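Local coordinates for protein D-galactonate dehydratase family member Dd703_0947 (Dickeya dadantii, PDB 4IHC) that dehydrates D-mannonate and D-gluconate to 2-dehydro-3-deoxy-D-gluconate with low activity, using one magnesium ion per subunit, at residues L268-D273 with I315-C320. Residues are numbered along the deposited sequence; the frame is centred on the assembly and turned at random.
Sequences LFYLED and IDYIRC. With MG (magnesium ion), chain I.
Phe-269 turns one face of its ring to the hydroxyl of Tyr-317, with CZ 3.4 Å from that OH; the two planes are inclined by 38°. The torsion (CG anti to the backbone N, chi1 -176°) carries the end of the ring close to Tyr-317. A water bridges the two segments here, giving a hydrogen bond to Phe-269 O (2.7 Å) and lying in the plane of the Tyr-317 ring, bonded to its OH, which Arg-344 also holds. Tyr-270 reaches the same tyrosine with one ring corner: its CD2 sits 3.4 Å from Tyr-317 CD2, over one face of the Tyr-317 ring, offset toward its rim, completing a three-ring cluster. Farther out, Tyr-270 OH touches Arg-319 CD at 3.4 Å and shares a hydrogen bond with the hydroxyl of Tyr-148. Glu-272 stretches out from the strand to bind magnesium through OE2 (1.9 Å), and the same oxygen accepts a bent hydrogen bond from Arg-319 NH2 (3.2 Å, 149°) arriving from above the carboxylate plane. Arg-319 NE adds a longer salt-bridge contact to Glu-272 OE1 (3.4 Å), while Glu-375 forms a second salt bridge with NH2. Asp-273 OD2 takes a hydrogen bond from one of the metal's waters. Strands 270-272 and 317-318 both pair in parallel with 294-296, which runs between them in the enolase-superfamily barrel, so these side chains meet across an intervening strand. Asp-246 and Glu-298 complete the protein ligands of the metal. Chemically, the contact passes from an aromatic cluster at one end to a charged, metal-binding end, where magnesium and Arg-319, a probable substrate-binding residue, share one carboxylate and probably offset its negative charge.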
ATOM      1  N   LEU A 268      13.074  -2.920  28.254  1.00 12.56           N
ATOM      2  CA  LEU A 268      13.980  -1.794  28.092  1.00 13.03           C
ATOM      3  C   LEU A 268      13.210  -0.507  27.909  1.00  9.84           C
ATOM      4  O   LEU A 268      12.102  -0.499  27.397  1.00  8.45           O
ATOM      5  CB  LEU A 268      14.942  -1.987  26.906  1.00 12.06           C
ATOM      6  CG  LEU A 268      15.774  -3.275  26.835  1.00 19.04           C
ATOM      7  CD1 LEU A 268      16.943  -3.118  25.876  1.00 17.39           C
ATOM      8  CD2 LEU A 268      16.284  -3.750  28.176  1.00 25.77           C
ATOM      9  N   PHE A 269      13.819   0.591  28.350  1.00 10.07           N
ATOM     10  CA  PHE A 269      13.306   1.921  28.068  1.00 15.29           C
ATOM     11  C   PHE A 269      13.439   2.190  26.564  1.00 10.59           C
ATOM     12  O   PHE A 269      12.511   2.728  25.921  1.00 11.97           O
ATOM     13  CB  PHE A 269      14.081   2.955  28.885  1.00 11.09           C
ATOM     14  CG  PHE A 269      13.561   4.344  28.728  1.00 13.39           C
ATOM     15  CD1 PHE A 269      12.441   4.762  29.439  1.00 12.92           C
ATOM     16  CD2 PHE A 269      14.185   5.239  27.876  1.00 13.19           C
ATOM     17  CE1 PHE A 269      11.950   6.050  29.277  1.00 13.73           C
ATOM     18  CE2 PHE A 269      13.684   6.518  27.705  1.00 11.66           C
ATOM     19  CZ  PHE A 269      12.584   6.928  28.432  1.00 12.79           C
ATOM     20  N   TYR A 270      14.614   1.861  26.021  1.00 11.20           N
ATOM     21  CA  TYR A 270      14.754   1.695  24.576  1.00  9.31           C
ATOM     22  C   TYR A 270      15.976   0.917  24.117  1.00  7.78           C
ATOM     23  O   TYR A 270      17.010   0.931  24.762  1.00 10.17           O
ATOM     24  CB  TYR A 270      14.648   3.014  23.820  1.00  6.53           C
ATOM     25  CG  TYR A 270      15.685   4.108  24.071  1.00  9.13           C
ATOM     26  CD1 TYR A 270      17.043   3.917  23.813  1.00  7.59           C
ATOM     27  CD2 TYR A 270      15.272   5.390  24.457  1.00  8.51           C
ATOM     28  CE1 TYR A 270      17.981   4.956  24.004  1.00  9.89           C
ATOM     29  CE2 TYR A 270      16.185   6.421  24.620  1.00  8.16           C
ATOM     30  CZ  TYR A 270      17.536   6.204  24.391  1.00  8.10           C
ATOM     31  OH  TYR A 270      18.413   7.255  24.557  1.00 11.32           O
ATOM     32  N   LEU A 271      15.819   0.226  22.994  1.00  6.32           N
ATOM     33  CA  LEU A 271      16.908  -0.413  22.291  1.00  6.67           C
ATOM     34  C   LEU A 271      17.381   0.530  21.171  1.00  9.93           C
ATOM     35  O   LEU A 271      16.590   0.901  20.306  1.00 10.67           O
ATOM     36  CB  LEU A 271      16.418  -1.740  21.719  1.00  9.64           C
ATOM     37  CG  LEU A 271      17.431  -2.619  20.952  1.00 12.64           C
ATOM     38  CD1 LEU A 271      18.567  -3.042  21.859  1.00 10.47           C
ATOM     39  CD2 LEU A 271      16.751  -3.855  20.377  1.00 13.91           C
ATOM     40  N   GLU A 272      18.658   0.908  21.200  1.00  7.43           N
ATOM     41  CA  GLU A 272      19.161   1.993  20.380  1.00 11.56           C
ATOM     42  C   GLU A 272      19.929   1.509  19.155  1.00 13.61           C
ATOM     43  O   GLU A 272      20.697   0.548  19.241  1.00 12.17           O
ATOM     44  CB  GLU A 272      20.066   2.893  21.237  1.00 13.20           C
ATOM     45  CG  GLU A 272      20.877   3.884  20.440  1.00 17.87           C
ATOM     46  CD  GLU A 272      21.687   4.801  21.325  1.00 29.18           C
ATOM     47  OE1 GLU A 272      21.341   4.921  22.521  1.00 22.69           O
ATOM     48  OE2 GLU A 272      22.659   5.410  20.822  1.00 27.57           O
ATOM     49  N   ASP A 273      19.730   2.190  18.026  1.00 15.40           N
ATOM     50  CA  ASP A 273      20.462   1.887  16.784  1.00 13.09           C
ATOM     51  C   ASP A 273      20.502   0.387  16.404  1.00 12.38           C
ATOM     52  O   ASP A 273      21.560  -0.171  16.193  1.00 12.84           O
ATOM     53  CB  ASP A 273      21.874   2.509  16.819  1.00 16.12           C
ATOM     54  CG  ASP A 273      21.860   4.056  16.650  1.00 38.45           C
ATOM     55  OD1 ASP A 273      20.762   4.663  16.568  1.00 29.13           O
ATOM     56  OD2 ASP A 273      22.952   4.682  16.622  1.00 37.30           O
ATOM     57  N   ILE A 315      10.051   4.354  14.966  1.00  7.93           N
ATOM     58  CA  ILE A 315      10.854   4.504  16.178  1.00  6.85           C
ATOM     59  C   ILE A 315      10.035   5.214  17.247  1.00  9.82           C
ATOM     60  O   ILE A 315       9.035   5.876  16.947  1.00  8.58           O
ATOM     61  CB  ILE A 315      12.122   5.358  15.935  1.00  8.55           C
ATOM     62  CG1 ILE A 315      11.730   6.790  15.535  1.00  8.73           C
ATOM     63  CG2 ILE A 315      13.035   4.698  14.888  1.00  6.25           C
ATOM     64  CD1 ILE A 315      12.918   7.657  15.071  1.00  7.69           C
ATOM     65  N   ASP A 316      10.492   5.122  18.488  1.00  6.95           N
ATOM     66  CA  ASP A 316       9.850   5.816  19.597  1.00 11.20           C
ATOM     67  C   ASP A 316      10.656   7.004  20.166  1.00  7.97           C
ATOM     68  O   ASP A 316      10.089   7.873  20.835  1.00  9.02           O
ATOM     69  CB  ASP A 316       9.539   4.797  20.696  1.00  8.60           C
ATOM     70  CG  ASP A 316       8.986   3.506  20.096  1.00 13.02           C
ATOM     71  OD1 ASP A 316       7.785   3.484  19.760  1.00 14.56           O
ATOM     72  OD2 ASP A 316       9.766   2.539  19.904  1.00 17.79           O
ATOM     73  N   TYR A 317      11.938   7.073  19.840  1.00  6.00           N
ATOM     74  CA  TYR A 317      12.795   8.132  20.367  1.00  7.20           C
ATOM     75  C   TYR A 317      13.719   8.530  19.229  1.00 10.14           C
ATOM     76  O   TYR A 317      14.305   7.675  18.572  1.00  8.78           O
ATOM     77  CB  TYR A 317      13.628   7.632  21.558  1.00  8.63           C
ATOM     78  CG  TYR A 317      12.776   7.256  22.760  1.00  8.11           C
ATOM     79  CD1 TYR A 317      12.455   8.212  23.729  1.00  7.84           C
ATOM     80  CD2 TYR A 317      12.271   5.967  22.902  1.00  6.47           C
ATOM     81  CE1 TYR A 317      11.668   7.885  24.824  1.00  5.90           C
ATOM     82  CE2 TYR A 317      11.472   5.621  23.982  1.00  4.92           C
ATOM     83  CZ  TYR A 317      11.173   6.587  24.925  1.00  8.00           C
ATOM     84  OH  TYR A 317      10.389   6.281  25.983  1.00 11.08           O
ATOM     85  N   ILE A 318      13.830   9.826  18.990  1.00 11.02           N
ATOM     86  CA  ILE A 318      14.771  10.349  18.008  1.00 11.94           C
ATOM     87  C   ILE A 318      16.047  10.802  18.755  1.00 12.84           C
ATOM     88  O   ILE A 318      15.971  11.571  19.750  1.00 10.83           O
ATOM     89  CB  ILE A 318      14.108  11.487  17.176  1.00 14.38           C
ATOM     90  CG1 ILE A 318      15.040  11.978  16.064  1.00 15.53           C
ATOM     91  CG2 ILE A 318      13.709  12.665  18.068  1.00 11.84           C
ATOM     92  CD1 ILE A 318      15.339  10.900  15.033  1.00 14.22           C
ATOM     93  N   ARG A 319      17.211  10.362  18.268  1.00  8.68           N
ATOM     94  CA  ARG A 319      18.485  10.502  18.992  1.00  8.67           C
ATOM     95  C   ARG A 319      19.533  11.416  18.376  1.00 17.85           C
ATOM     96  O   ARG A 319      20.727  11.256  18.653  1.00 14.06           O
ATOM     97  CB  ARG A 319      19.152   9.137  19.114  1.00 10.80           C
ATOM     98  CG  ARG A 319      18.410   8.156  19.982  1.00 13.89           C
ATOM     99  CD  ARG A 319      18.901   8.342  21.402  1.00 14.37           C
ATOM    100  NE  ARG A 319      20.306   8.045  21.490  1.00 15.00           N
ATOM    101  CZ  ARG A 319      21.147   8.571  22.380  1.00  9.70           C
ATOM    102  NH1 ARG A 319      20.740   9.465  23.272  1.00  8.10           N
ATOM    103  NH2 ARG A 319      22.412   8.202  22.351  1.00  4.89           N
ATOM    104  N   CYS A 320      19.121  12.362  17.554  1.00  9.53           N
ATOM    105  CA  CYS A 320      20.094  13.161  16.822  1.00 11.83           C
ATOM    106  C   CYS A 320      21.087  13.872  17.714  1.00  9.15           C
ATOM    107  O   CYS A 320      20.778  14.225  18.853  1.00 12.24           O
ATOM    108  CB  CYS A 320      19.399  14.161  15.887  1.00  9.95           C
ATOM    109  SG  CYS A 320      18.410  13.334  14.609  1.00 19.07           S
TER
HETATM  110 MG    MG I 501      24.537   5.259  20.594  1.00 11.28          MG
HETATM  111  O   HOH W   1      10.086   3.826  26.389  1.00  8.48           O
HETATM  112  O   HOH W   2      24.267   4.318  18.835  1.00 14.91           O
HETATM  113  O   HOH W   3      26.379   5.239  20.385  1.00 16.20           O